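Local coordinates for N-acetylgalactosaminyltransferase 7 (Homo sapiens, PDB 6IWR), which is a glycosyltransferase-family protein that joins a GT-A type domain to a ricin-type beta-trefoil lectin domain and carries a manganese ion in this model, at residues V305-P309 against Q310-L314; F357-S360 against Y361-W364; E415-D418 against Y419-S423; K451-E455 against E456-D460. All coordinates share one frame; numbering follows the deposited sequence.

How the contacts relate
Each of the four contacts is local, made within one continuous run of chain, and they follow one another in series without nesting or crossing. Contact 1 turns the end of strand 302-306 into helix 309-313, contact 2 is a stretch of helix 355-365, contact 3 opens helix 417-423, and contact 4 unwinds the end of helix 450-457. Contact 4 touches all the others. Its Tyr459 OH lies 2.7 Å from Thr308 OG1 of contact 1, Phe453 and Ile457 pack on Trp364 of contact 2, and Lys451 NZ meets Tyr416 OH of contact 3. Contacts 1, 2 and 3 do not touch each other.

Contact 1. Residues V305-P309 against Q310-L314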
loop_
_atom_site.group_PDB
_atom_site.type_symbol
_atom_site.label_atom_id
_atom_site.label_comp_id
_atom_site.label_asym_id
_atom_site.label_seq_id
_atom_site.Cartn_x
_atom_site.Cartn_y
_atom_site.Cartn_z
ATOM N N VAL A 305 -12.272 19.413 -11.241
ATOM C CA VAL A 305 -11.598 20.698 -11.401
ATOM C C VAL A 305 -12.503 21.789 -10.847
ATOM O O VAL A 305 -13.731 21.637 -10.829
ATOM C CB VAL A 305 -11.221 20.975 -12.866
ATOM C CG1 VAL A 305 -10.364 19.840 -13.438
ATOM C CG2 VAL A 305 -12.480 21.228 -13.696
ATOM N N PRO A 306 -11.949 22.898 -10.382
ATOM C CA PRO A 306 -12.791 23.925 -9.756
ATOM C C PRO A 306 -13.788 24.507 -10.746
ATOM O O PRO A 306 -13.553 24.537 -11.958
ATOM C CB PRO A 306 -11.776 24.976 -9.300
ATOM C CG PRO A 306 -10.609 24.777 -10.224
ATOM C CD PRO A 306 -10.540 23.302 -10.469
ATOM N N LEU A 307 -14.918 24.975 -10.215
ATOM C CA LEU A 307 -15.899 25.672 -11.044
ATOM C C LEU A 307 -15.278 26.932 -11.645
ATOM O O LEU A 307 -14.543 27.661 -10.978
ATOM C CB LEU A 307 -17.143 26.019 -10.221
ATOM C CG LEU A 307 -18.272 26.729 -10.972
ATOM C CD1 LEU A 307 -18.894 25.831 -12.003
ATOM C CD2 LEU A 307 -19.313 27.183 -9.985
ATOM N N THR A 308 -15.575 27.185 -12.893
ATOM C CA THR A 308 -14.839 28.198 -13.626
ATOM C C THR A 308 -15.496 29.564 -13.509
ATOM O O THR A 308 -16.689 29.678 -13.207
ATOM C CB THR A 308 -14.780 27.830 -15.088
ATOM O OG1 THR A 308 -16.130 27.807 -15.566
ATOM C CG2 THR A 308 -14.122 26.489 -15.295
ATOM N N PRO A 309 -14.743 30.631 -13.767
ATOM C CA PRO A 309 -15.384 31.953 -13.880
ATOM C C PRO A 309 -16.349 32.068 -15.054
ATOM O O PRO A 309 -17.371 32.755 -14.938
ATOM C CB PRO A 309 -14.189 32.914 -14.014
ATOM C CG PRO A 309 -12.966 32.057 -14.153
ATOM C CD PRO A 309 -13.290 30.732 -13.568
ATOM N N GLN A 310 -16.065 31.414 -16.184
ATOM C CA GLN A 310 -17.010 31.422 -17.302
ATOM C C GLN A 310 -18.390 30.943 -16.867
ATOM O O GLN A 310 -19.412 31.541 -17.224
ATOM C CB GLN A 310 -16.505 30.538 -18.454
ATOM C CG GLN A 310 -15.148 30.899 -19.047
ATOM C CD GLN A 310 -13.988 30.371 -18.231
ATOM O OE1 GLN A 310 -14.167 29.827 -17.140
ATOM N NE2 GLN A 310 -12.783 30.538 -18.756
ATOM N N GLU A 311 -18.444 29.848 -16.113
ATOM C CA GLU A 311 -19.747 29.335 -15.707
ATOM C C GLU A 311 -20.436 30.284 -14.735
ATOM O O GLU A 311 -21.668 30.400 -14.746
ATOM C CB GLU A 311 -19.593 27.940 -15.096
ATOM C CG GLU A 311 -19.100 26.895 -16.088
ATOM C CD GLU A 311 -20.080 26.647 -17.214
ATOM O OE1 GLU A 311 -21.303 26.614 -16.943
ATOM O OE2 GLU A 311 -19.625 26.475 -18.368
ATOM N N LYS A 312 -19.659 30.975 -13.889
ATOM C CA LYS A 312 -20.262 31.911 -12.949
ATOM C C LYS A 312 -20.832 33.141 -13.655
ATOM O O LYS A 312 -21.836 33.703 -13.197
ATOM C CB LYS A 312 -19.248 32.309 -11.892
ATOM C CG LYS A 312 -18.775 31.134 -11.057
ATOM C CD LYS A 312 -17.665 31.530 -10.134
ATOM C CE LYS A 312 -17.069 30.305 -9.497
ATOM N NZ LYS A 312 -15.914 30.614 -8.630
ATOM N N ARG A 313 -20.242 33.573 -14.774
ATOM C CA ARG A 313 -20.863 34.697 -15.471
ATOM C C ARG A 313 -22.224 34.316 -16.044
ATOM O O ARG A 313 -23.057 35.194 -16.294
ATOM C CB ARG A 313 -19.974 35.240 -16.585
ATOM C CG ARG A 313 -20.709 36.324 -17.401
ATOM C CD ARG A 313 -21.466 37.287 -16.438
ATOM N NE ARG A 313 -22.393 38.208 -17.096
ATOM C CZ ARG A 313 -23.434 38.797 -16.500
ATOM N NH1 ARG A 313 -23.713 38.555 -15.217
ATOM N NH2 ARG A 313 -24.214 39.621 -17.193
ATOM N N LEU A 314 -22.463 33.021 -16.263
ATOM C CA LEU A 314 -23.737 32.527 -16.781
ATOM C C LEU A 314 -24.801 32.430 -15.701
ATOM O O LEU A 314 -25.961 32.171 -16.023
ATOM C CB LEU A 314 -23.562 31.150 -17.434
ATOM C CG LEU A 314 -22.503 30.900 -18.519
ATOM C CD1 LEU A 314 -22.714 29.548 -19.181
ATOM C CD2 LEU A 314 -22.530 32.003 -19.555
#
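Thr308 is the N-cap of helix 309-313, the short helix that follows strand 302-306 within the glycosyltransferase part of the chain, and its hydroxyl accepts from Glu311 N. This capping bond runs from Glu311 N to Thr308 OG1 at 3.1 Å, with an N-H...O angle of 160°. OG1 is set between the backbone N and carbonyl carbon of Thr308 (chi1 62°), which turns the hydroxyl onto the first turn of the helix. The same oxygen has a second partner in Tyr459 OH, which also bonds Glu311 OE2, while Arg323 pairs with that carboxylate. One tyrosine hydroxyl thus links the cap oxygen to the carboxylate of the residue whose amide it caps.

Backbone bonds carry the turn onward. Arg313 N donates to Pro309 O at 3.0 Å, whereas the bond from Lys312 N to Thr308 O is long and weak. Pro309 occupies the first helical position, where its lack of an N-H costs no helical bond.

Apolar contacts come from Leu307, just ahead of the cap. Its two methyl branches divide the work: CD1 meets Glu311 CB at 3.8 Å, the two side chains crossing at about a right angle. The extended Lys312 chain passes the other branch on its way to a salt bridge with Asp287, bringing Lys312 CE to 3.9 Å from Leu307 CD2.

Contact 2. Residues F357-S360 against Y361-W364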
loop_
_atom_site.group_PDB
_atom_site.type_symbol
_atom_site.label_atom_id
_atom_site.label_comp_id
_atom_site.label_asym_id
_atom_site.label_seq_id
_atom_site.Cartn_x
_atom_site.Cartn_y
_atom_site.Cartn_z
ATOM N N PHE A 357 -18.848 8.312 -17.890
ATOM C CA PHE A 357 -18.421 9.065 -19.041
ATOM C C PHE A 357 -19.316 8.910 -20.260
ATOM O O PHE A 357 -19.619 9.867 -20.917
ATOM C CB PHE A 357 -16.980 8.723 -19.364
ATOM C CG PHE A 357 -16.028 9.081 -18.275
ATOM C CD1 PHE A 357 -16.008 10.348 -17.759
ATOM C CD2 PHE A 357 -15.157 8.151 -17.769
ATOM C CE1 PHE A 357 -15.136 10.683 -16.756
ATOM C CE2 PHE A 357 -14.283 8.478 -16.769
ATOM C CZ PHE A 357 -14.272 9.745 -16.263
ATOM N N GLU A 358 -19.752 7.691 -20.525
ATOM C CA GLU A 358 -20.578 7.393 -21.674
ATOM C C GLU A 358 -21.934 8.094 -21.667
ATOM O O GLU A 358 -22.332 8.653 -22.671
ATOM C CB GLU A 358 -20.790 5.890 -21.749
ATOM C CG GLU A 358 -21.227 5.390 -23.102
ATOM C CD GLU A 358 -22.642 4.882 -23.126
ATOM O OE1 GLU A 358 -23.184 4.573 -22.073
ATOM O OE2 GLU A 358 -23.215 4.801 -24.211
ATOM N N ILE A 359 -22.615 8.091 -20.525
ATOM C CA ILE A 359 -23.879 8.803 -20.377
ATOM C C ILE A 359 -23.654 10.306 -20.408
ATOM O O ILE A 359 -24.474 11.043 -20.973
ATOM C CB ILE A 359 -24.594 8.341 -19.087
ATOM C CG1 ILE A 359 -26.041 8.835 -19.046
ATOM C CG2 ILE A 359 -23.868 8.848 -17.854
ATOM C CD1 ILE A 359 -26.929 8.203 -20.049
ATOM N N SER A 360 -22.537 10.789 -19.838
ATOM C CA SER A 360 -22.210 12.219 -19.923
ATOM C C SER A 360 -22.052 12.680 -21.371
ATOM O O SER A 360 -22.681 13.659 -21.790
ATOM C CB SER A 360 -20.932 12.530 -19.148
ATOM O OG SER A 360 -21.059 12.179 -17.790
ATOM N N TYR A 361 -21.187 12.014 -22.145
ATOM C CA TYR A 361 -21.017 12.420 -23.537
ATOM C C TYR A 361 -22.344 12.323 -24.296
ATOM O O TYR A 361 -22.747 13.283 -24.960
ATOM C CB TYR A 361 -19.913 11.601 -24.216
ATOM C CG TYR A 361 -18.603 11.579 -23.446
ATOM C CD1 TYR A 361 -18.100 12.727 -22.860
ATOM C CD2 TYR A 361 -17.888 10.394 -23.295
ATOM C CE1 TYR A 361 -16.914 12.702 -22.155
ATOM C CE2 TYR A 361 -16.704 10.348 -22.596
ATOM C CZ TYR A 361 -16.214 11.499 -22.023
ATOM O OH TYR A 361 -15.029 11.455 -21.306
ATOM N N LYS A 362 -23.068 11.196 -24.167
ATOM C CA LYS A 362 -24.388 11.099 -24.804
ATOM C C LYS A 362 -25.254 12.321 -24.495
ATOM O O LYS A 362 -25.827 12.942 -25.403
ATOM C CB LYS A 362 -25.138 9.828 -24.375
ATOM C CG LYS A 362 -24.660 8.574 -25.051
ATOM C CD LYS A 362 -25.748 7.533 -25.208
ATOM C CE LYS A 362 -25.854 6.639 -23.990
ATOM N NZ LYS A 362 -25.974 5.215 -24.383
ATOM N N ILE A 363 -25.396 12.659 -23.209
ATOM C CA ILE A 363 -26.312 13.738 -22.856
ATOM C C ILE A 363 -25.875 15.033 -23.530
ATOM O O ILE A 363 -26.682 15.756 -24.136
ATOM C CB ILE A 363 -26.389 13.910 -21.336
ATOM C CG1 ILE A 363 -27.125 12.741 -20.717
ATOM C CG2 ILE A 363 -27.059 15.214 -21.007
ATOM C CD1 ILE A 363 -27.104 12.767 -19.200
ATOM N N TRP A 364 -24.589 15.351 -23.418
ATOM C CA TRP A 364 -24.114 16.645 -23.877
ATOM C C TRP A 364 -24.132 16.727 -25.398
ATOM O O TRP A 364 -24.675 17.682 -25.971
ATOM C CB TRP A 364 -22.711 16.894 -23.340
ATOM C CG TRP A 364 -22.650 17.529 -21.995
ATOM C CD1 TRP A 364 -22.005 17.050 -20.894
ATOM C CD2 TRP A 364 -23.201 18.795 -21.617
ATOM N NE1 TRP A 364 -22.116 17.929 -19.857
ATOM C CE2 TRP A 364 -22.850 19.009 -20.262
ATOM C CE3 TRP A 364 -23.942 19.776 -22.293
ATOM C CZ2 TRP A 364 -23.248 20.147 -19.554
ATOM C CZ3 TRP A 364 -24.324 20.909 -21.604
ATOM C CH2 TRP A 364 -23.971 21.092 -20.242
#
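Phe357 and Tyr361, one helical turn apart, lie side by side and point the same way, but their rings do not stack. Tyr361 instead leans back over the preceding turn: its CE2 comes to 3.6 Å from Phe357 CB, and Phe357 O sits above one face of the phenol ring, offset toward the rim. The tyrosine's chi1 of -52° places CG beside its own backbone N, and this brings the ring over that carbonyl. Phe357 O meanwhile accepts the nearly straight bond from Tyr361 N at 2.9 Å.

Glu358 and Lys362 cross on another side of the helix. Their salt bridge joins Lys362 NZ to Glu358 OE2 at 2.8 Å, the ammonium approaching from the syn side of the carboxylate but 27° out of its plane. Bends late in the lysine chain, at chi3 and chi4, curl NZ back toward the acid. Both ends of the bridge are held further: Glu358 OE1 accepts from Asp346 N, and Lys362 NZ donates to Leu344 O. This buried ion pair is therefore tied to the loop after helix 336-342.

Ile359 and Ile363 make a looser pair, with Ile359 CG1 4.1 Å from Ile363 CD1. Farther round, Ser360 O receives Trp364 N at 3.0 Å, while the indole NH bonds Ser324 O.

Regular i to i+4 pairing of backbone and side chains marks this as a buried alpha-helix, with helices 336-342 and 400-412 and strand 369-373 against its different sides.

Contact 3. Residues E415-D418 against Y419-S423; sequences EYKD and YFYAS
Tyr421 N donates to Lys417 O at 3.0 Å, nearly along the C=O axis, and Ala422 N to Asp418 O, also at 3.0 Å; these are the regular alpha-helical bonds of helix 417-423. The turn before them is less well formed. Tyr416 O receives two weak backbone bonds, from Tyr419 N at 2.9 Å and from Phe420 N at 3.5 Å. The first is strongly bent, with an N-H...O angle of 129°, and the second is long.

The same opening turn brings two tyrosine rings together. Tyr419 presents its edge to the face of Tyr416 in an offset edge-to-face pair, with ring centroids 5.3 Å apart and planes at 60°. The CD2-CE2 side of Tyr419 does the touching, and Tyr419 CD2 approaches Tyr416 CD2 to 3.5 Å. In Tyr419, chi1 of -57° keeps CG beside the backbone N, the side on which Tyr416 lies. Beyond this pair, Tyr416 meets Phe450 edge-to-face, and its hydroxyl is hydrogen-bonded to Lys451 NZ, which joins the start of this helix to helix 450-457.

Round the helix, Tyr421 CE2 comes to 4.0 Å from Lys417 CB. The polar ends of these two residues reach one acid, Glu410 of helix 400-412: Lys417 NZ makes a salt bridge to it, and Tyr421 OH a hydrogen bond.

At the far end a backbone oxygen takes two bonds from one residue. Ser423 N and Ser423 OG reach Tyr419 O from opposite faces of its carbonyl plane, the hydroxyl donating at 3.1 Å.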
loop_
_atom_site.group_PDB
_atom_site.type_symbol
_atom_site.label_atom_id
_atom_site.label_comp_id
_atom_site.label_asym_id
_atom_site.label_seq_id
_atom_site.Cartn_x
_atom_site.Cartn_y
_atom_site.Cartn_z
ATOM N N GLU A 415 -11.647 12.414 -33.081
ATOM C CA GLU A 415 -10.220 12.564 -33.321
ATOM C C GLU A 415 -9.499 12.462 -31.992
ATOM O O GLU A 415 -8.300 12.162 -31.939
ATOM C CB GLU A 415 -9.895 13.891 -34.025
ATOM C CG GLU A 415 -10.647 15.126 -33.535
ATOM C CD GLU A 415 -11.656 15.633 -34.560
ATOM O OE1 GLU A 415 -11.838 16.875 -34.677
ATOM O OE2 GLU A 415 -12.248 14.780 -35.257
ATOM N N TYR A 416 -10.221 12.698 -30.905
ATOM C CA TYR A 416 -9.564 12.624 -29.614
ATOM C C TYR A 416 -9.195 11.208 -29.214
ATOM O O TYR A 416 -8.444 11.058 -28.246
ATOM C CB TYR A 416 -10.430 13.269 -28.540
ATOM C CG TYR A 416 -10.345 14.771 -28.570
ATOM C CD1 TYR A 416 -10.934 15.506 -29.607
ATOM C CD2 TYR A 416 -9.660 15.463 -27.573
ATOM C CE1 TYR A 416 -10.841 16.894 -29.642
ATOM C CE2 TYR A 416 -9.558 16.835 -27.598
ATOM C CZ TYR A 416 -10.153 17.549 -28.635
ATOM O OH TYR A 416 -10.055 18.929 -28.661
ATOM N N LYS A 417 -9.667 10.172 -29.932
ATOM C CA LYS A 417 -9.215 8.825 -29.580
ATOM C C LYS A 417 -7.689 8.741 -29.569
ATOM O O LYS A 417 -7.125 8.047 -28.719
ATOM C CB LYS A 417 -9.812 7.742 -30.498
ATOM C CG LYS A 417 -9.675 7.887 -32.002
ATOM C CD LYS A 417 -10.441 6.756 -32.716
ATOM C CE LYS A 417 -11.776 7.223 -33.352
ATOM N NZ LYS A 417 -12.093 6.389 -34.569
ATOM N N ASP A 418 -7.010 9.483 -30.454
ATOM C CA ASP A 418 -5.544 9.501 -30.483
ATOM C C ASP A 418 -4.947 9.821 -29.118
ATOM O O ASP A 418 -3.929 9.233 -28.725
ATOM C CB ASP A 418 -5.038 10.529 -31.503
ATOM C CG ASP A 418 -5.504 10.241 -32.903
ATOM O OD1 ASP A 418 -6.010 9.124 -33.145
ATOM O OD2 ASP A 418 -5.375 11.148 -33.752
ATOM N N TYR A 419 -5.531 10.779 -28.395
ATOM C CA TYR A 419 -4.993 11.094 -27.074
ATOM C C TYR A 419 -5.181 9.925 -26.111
ATOM O O TYR A 419 -4.290 9.627 -25.308
ATOM C CB TYR A 419 -5.635 12.375 -26.534
ATOM C CG TYR A 419 -5.431 13.532 -27.477
ATOM C CD1 TYR A 419 -4.152 13.975 -27.762
ATOM C CD2 TYR A 419 -6.499 14.140 -28.121
ATOM C CE1 TYR A 419 -3.927 14.990 -28.634
ATOM C CE2 TYR A 419 -6.289 15.175 -29.002
ATOM C CZ TYR A 419 -4.995 15.598 -29.251
ATOM O OH TYR A 419 -4.744 16.631 -30.126
ATOM N N PHE A 420 -6.318 9.235 -26.181
ATOM C CA PHE A 420 -6.522 8.105 -25.285
ATOM C C PHE A 420 -5.516 6.988 -25.572
ATOM O O PHE A 420 -4.970 6.372 -24.642
ATOM C CB PHE A 420 -7.953 7.591 -25.401
ATOM C CG PHE A 420 -8.197 6.363 -24.598
ATOM C CD1 PHE A 420 -8.403 6.436 -23.226
ATOM C CD2 PHE A 420 -8.173 5.124 -25.200
ATOM C CE1 PHE A 420 -8.598 5.279 -22.484
ATOM C CE2 PHE A 420 -8.355 3.975 -24.465
ATOM C CZ PHE A 420 -8.568 4.049 -23.114
ATOM N N TYR A 421 -5.239 6.733 -26.859
ATOM C CA TYR A 421 -4.308 5.683 -27.258
ATOM C C TYR A 421 -2.845 6.033 -26.970
ATOM O O TYR A 421 -2.049 5.123 -26.696
ATOM C CB TYR A 421 -4.528 5.363 -28.731
ATOM C CG TYR A 421 -5.822 4.628 -28.991
ATOM C CD1 TYR A 421 -6.260 3.633 -28.119
ATOM C CD2 TYR A 421 -6.602 4.918 -30.104
ATOM C CE1 TYR A 421 -7.434 2.951 -28.336
ATOM C CE2 TYR A 421 -7.794 4.240 -30.334
ATOM C CZ TYR A 421 -8.196 3.252 -29.445
ATOM O OH TYR A 421 -9.371 2.570 -29.664
ATOM N N ALA A 422 -2.474 7.320 -27.012
ATOM C CA ALA A 422 -1.169 7.741 -26.511
ATOM C C ALA A 422 -1.037 7.507 -25.009
ATOM O O ALA A 422 0.044 7.133 -24.535
ATOM C CB ALA A 422 -0.919 9.218 -26.822
ATOM N N SER A 423 -2.119 7.715 -24.248
ATOM C CA SER A 423 -2.064 7.447 -22.816
ATOM C C SER A 423 -2.059 5.957 -22.528
ATOM O O SER A 423 -1.356 5.517 -21.619
ATOM C CB SER A 423 -3.236 8.114 -22.100
ATOM O OG SER A 423 -3.277 9.497 -22.377
#

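Contact 4. Residues K451-E455 against E456-D460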
loop_
_atom_site.group_PDB
_atom_site.type_symbol
_atom_site.label_atom_id
_atom_site.label_comp_id
_atom_site.label_asym_id
_atom_site.label_seq_id
_atom_site.Cartn_x
_atom_site.Cartn_y
_atom_site.Cartn_z
ATOM N N LYS A 451 -15.382 17.494 -30.800
ATOM C CA LYS A 451 -14.601 18.718 -30.901
ATOM C C LYS A 451 -15.409 19.924 -30.395
ATOM O O LYS A 451 -14.900 20.760 -29.631
ATOM C CB LYS A 451 -14.149 18.874 -32.359
ATOM C CG LYS A 451 -13.018 19.855 -32.636
ATOM C CD LYS A 451 -11.805 19.611 -31.750
ATOM C CE LYS A 451 -10.820 20.782 -31.831
ATOM N NZ LYS A 451 -9.710 20.661 -30.849
ATOM N N TRP A 452 -16.687 20.020 -30.790
ATOM C CA TRP A 452 -17.571 21.018 -30.181
ATOM C C TRP A 452 -17.587 20.864 -28.670
ATOM O O TRP A 452 -17.361 21.823 -27.925
ATOM C CB TRP A 452 -18.989 20.902 -30.748
ATOM C CG TRP A 452 -20.021 21.669 -29.971
ATOM C CD1 TRP A 452 -20.433 22.969 -30.174
ATOM C CD2 TRP A 452 -20.779 21.182 -28.863
ATOM N NE1 TRP A 452 -21.395 23.309 -29.254
ATOM C CE2 TRP A 452 -21.614 22.234 -28.429
ATOM C CE3 TRP A 452 -20.804 19.968 -28.169
ATOM C CZ2 TRP A 452 -22.478 22.097 -27.337
ATOM C CZ3 TRP A 452 -21.668 19.833 -27.093
ATOM C CH2 TRP A 452 -22.497 20.889 -26.691
ATOM N N PHE A 453 -17.837 19.650 -28.205
ATOM C CA PHE A 453 -17.929 19.409 -26.770
ATOM C C PHE A 453 -16.695 19.926 -26.038
ATOM O O PHE A 453 -16.815 20.614 -25.018
ATOM C CB PHE A 453 -18.135 17.918 -26.533
ATOM C CG PHE A 453 -18.137 17.517 -25.099
ATOM C CD1 PHE A 453 -19.186 17.883 -24.261
ATOM C CD2 PHE A 453 -17.103 16.729 -24.591
ATOM C CE1 PHE A 453 -19.200 17.467 -22.938
ATOM C CE2 PHE A 453 -17.098 16.322 -23.262
ATOM C CZ PHE A 453 -18.151 16.687 -22.432
ATOM N N MET A 454 -15.497 19.628 -26.556
ATOM C CA MET A 454 -14.275 20.015 -25.861
ATOM C C MET A 454 -14.064 21.523 -25.874
ATOM O O MET A 454 -13.384 22.070 -24.996
ATOM C CB MET A 454 -13.069 19.319 -26.482
ATOM C CG MET A 454 -12.760 17.914 -25.956
ATOM S SD MET A 454 -12.465 17.891 -24.173
ATOM C CE MET A 454 -14.019 17.110 -23.791
ATOM N N GLU A 455 -14.628 22.210 -26.851
ATOM C CA GLU A 455 -14.326 23.619 -27.022
ATOM C C GLU A 455 -15.396 24.534 -26.439
ATOM O O GLU A 455 -15.086 25.676 -26.079
ATOM C CB GLU A 455 -14.093 23.903 -28.512
ATOM C CG GLU A 455 -12.770 23.269 -28.990
ATOM C CD GLU A 455 -12.457 23.527 -30.459
ATOM O OE1 GLU A 455 -13.320 24.060 -31.178
ATOM O OE2 GLU A 455 -11.341 23.199 -30.900
ATOM N N GLU A 456 -16.626 24.040 -26.300
ATOM C CA GLU A 456 -17.759 24.811 -25.806
ATOM C C GLU A 456 -18.126 24.468 -24.365
ATOM O O GLU A 456 -18.317 25.372 -23.543
ATOM C CB GLU A 456 -18.967 24.587 -26.726
ATOM C CG GLU A 456 -20.232 25.309 -26.298
ATOM C CD GLU A 456 -20.022 26.796 -26.155
ATOM O OE1 GLU A 456 -20.627 27.397 -25.234
ATOM O OE2 GLU A 456 -19.245 27.349 -26.958
ATOM N N ILE A 457 -18.251 23.188 -24.021
ATOM C CA ILE A 457 -18.704 22.874 -22.680
ATOM C C ILE A 457 -17.599 22.311 -21.762
ATOM O O ILE A 457 -17.693 22.491 -20.539
ATOM C CB ILE A 457 -19.959 21.963 -22.699
ATOM C CG1 ILE A 457 -19.593 20.508 -22.615
ATOM C CG2 ILE A 457 -20.900 22.257 -23.900
ATOM C CD1 ILE A 457 -19.830 19.976 -21.224
ATOM N N ALA A 458 -16.516 21.734 -22.300
ATOM C CA ALA A 458 -15.433 21.167 -21.484
ATOM C C ALA A 458 -14.106 21.911 -21.680
ATOM O O ALA A 458 -13.020 21.365 -21.464
ATOM C CB ALA A 458 -15.248 19.680 -21.767
ATOM N N TYR A 459 -14.216 23.197 -22.021
ATOM C CA TYR A 459 -13.146 24.136 -22.348
ATOM C C TYR A 459 -12.063 24.275 -21.273
ATOM O O TYR A 459 -11.048 24.916 -21.543
ATOM C CB TYR A 459 -13.791 25.503 -22.612
ATOM C CG TYR A 459 -14.634 25.906 -21.421
ATOM C CD1 TYR A 459 -14.039 26.436 -20.286
ATOM C CD2 TYR A 459 -16.013 25.701 -21.401
ATOM C CE1 TYR A 459 -14.779 26.782 -19.190
ATOM C CE2 TYR A 459 -16.761 26.047 -20.300
ATOM C CZ TYR A 459 -16.134 26.583 -19.188
ATOM O OH TYR A 459 -16.856 26.932 -18.059
ATOM N N ASP A 460 -12.237 23.716 -20.071
ATOM C CA ASP A 460 -11.214 23.883 -19.034
ATOM C C ASP A 460 -10.349 22.653 -18.799
ATOM O O ASP A 460 -9.347 22.759 -18.078
ATOM C CB ASP A 460 -11.823 24.293 -17.683
ATOM C CG ASP A 460 -13.058 23.501 -17.328
ATOM O OD1 ASP A 460 -13.576 22.813 -18.227
ATOM O OD2 ASP A 460 -13.529 23.578 -16.167
#
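Trp452 spreads its indole beside the next turn, and Glu456 CB sits on the face of its five-membered ring. This CH-pi contact measures 4.0 Å from Glu456 CB to the ring centroid, with the carbon 21° off the ring normal. Trp452 has chi1 of 167°, which swings CG away from the backbone N and alongside its carbonyl carbon, the side on which Glu456 lies. The benzo end of the indole extends farther, and Trp452 CH2 meets the Ile457 CG2 branch at 3.5 Å. The other arm of Ile457 is modelled against Phe453, but too closely for that approach to be trusted.

On the Phe453 ring, Ala458 CB forms a small bump over one face, offset toward the rim. The Met454 chain, bent at chi2 and chi3, brings its methyl in beside that same alanine: Met454 CE lies 3.5 Å from Ala458 CB. The methyl of Ala458 thus meets the rim of the Phe453 face and the end of Met454 next to each other.

The backbone widens beneath these side chains. Phe453 O accepts from both Ile457 N at 3.1 Å and Ala458 N at 3.0 Å, the latter being the i to i+5 bond of a pi-type turn as the helix gives way to loop.

Among its neighbours, Phe453 and Ile457 face Trp364 of helix 355-365, while Met454 rests on Trp296 of strand 292-296. Past the helix, Asp460 forms a salt bridge with Arg293 of that strand, where the loop passes the start of helix 309-313.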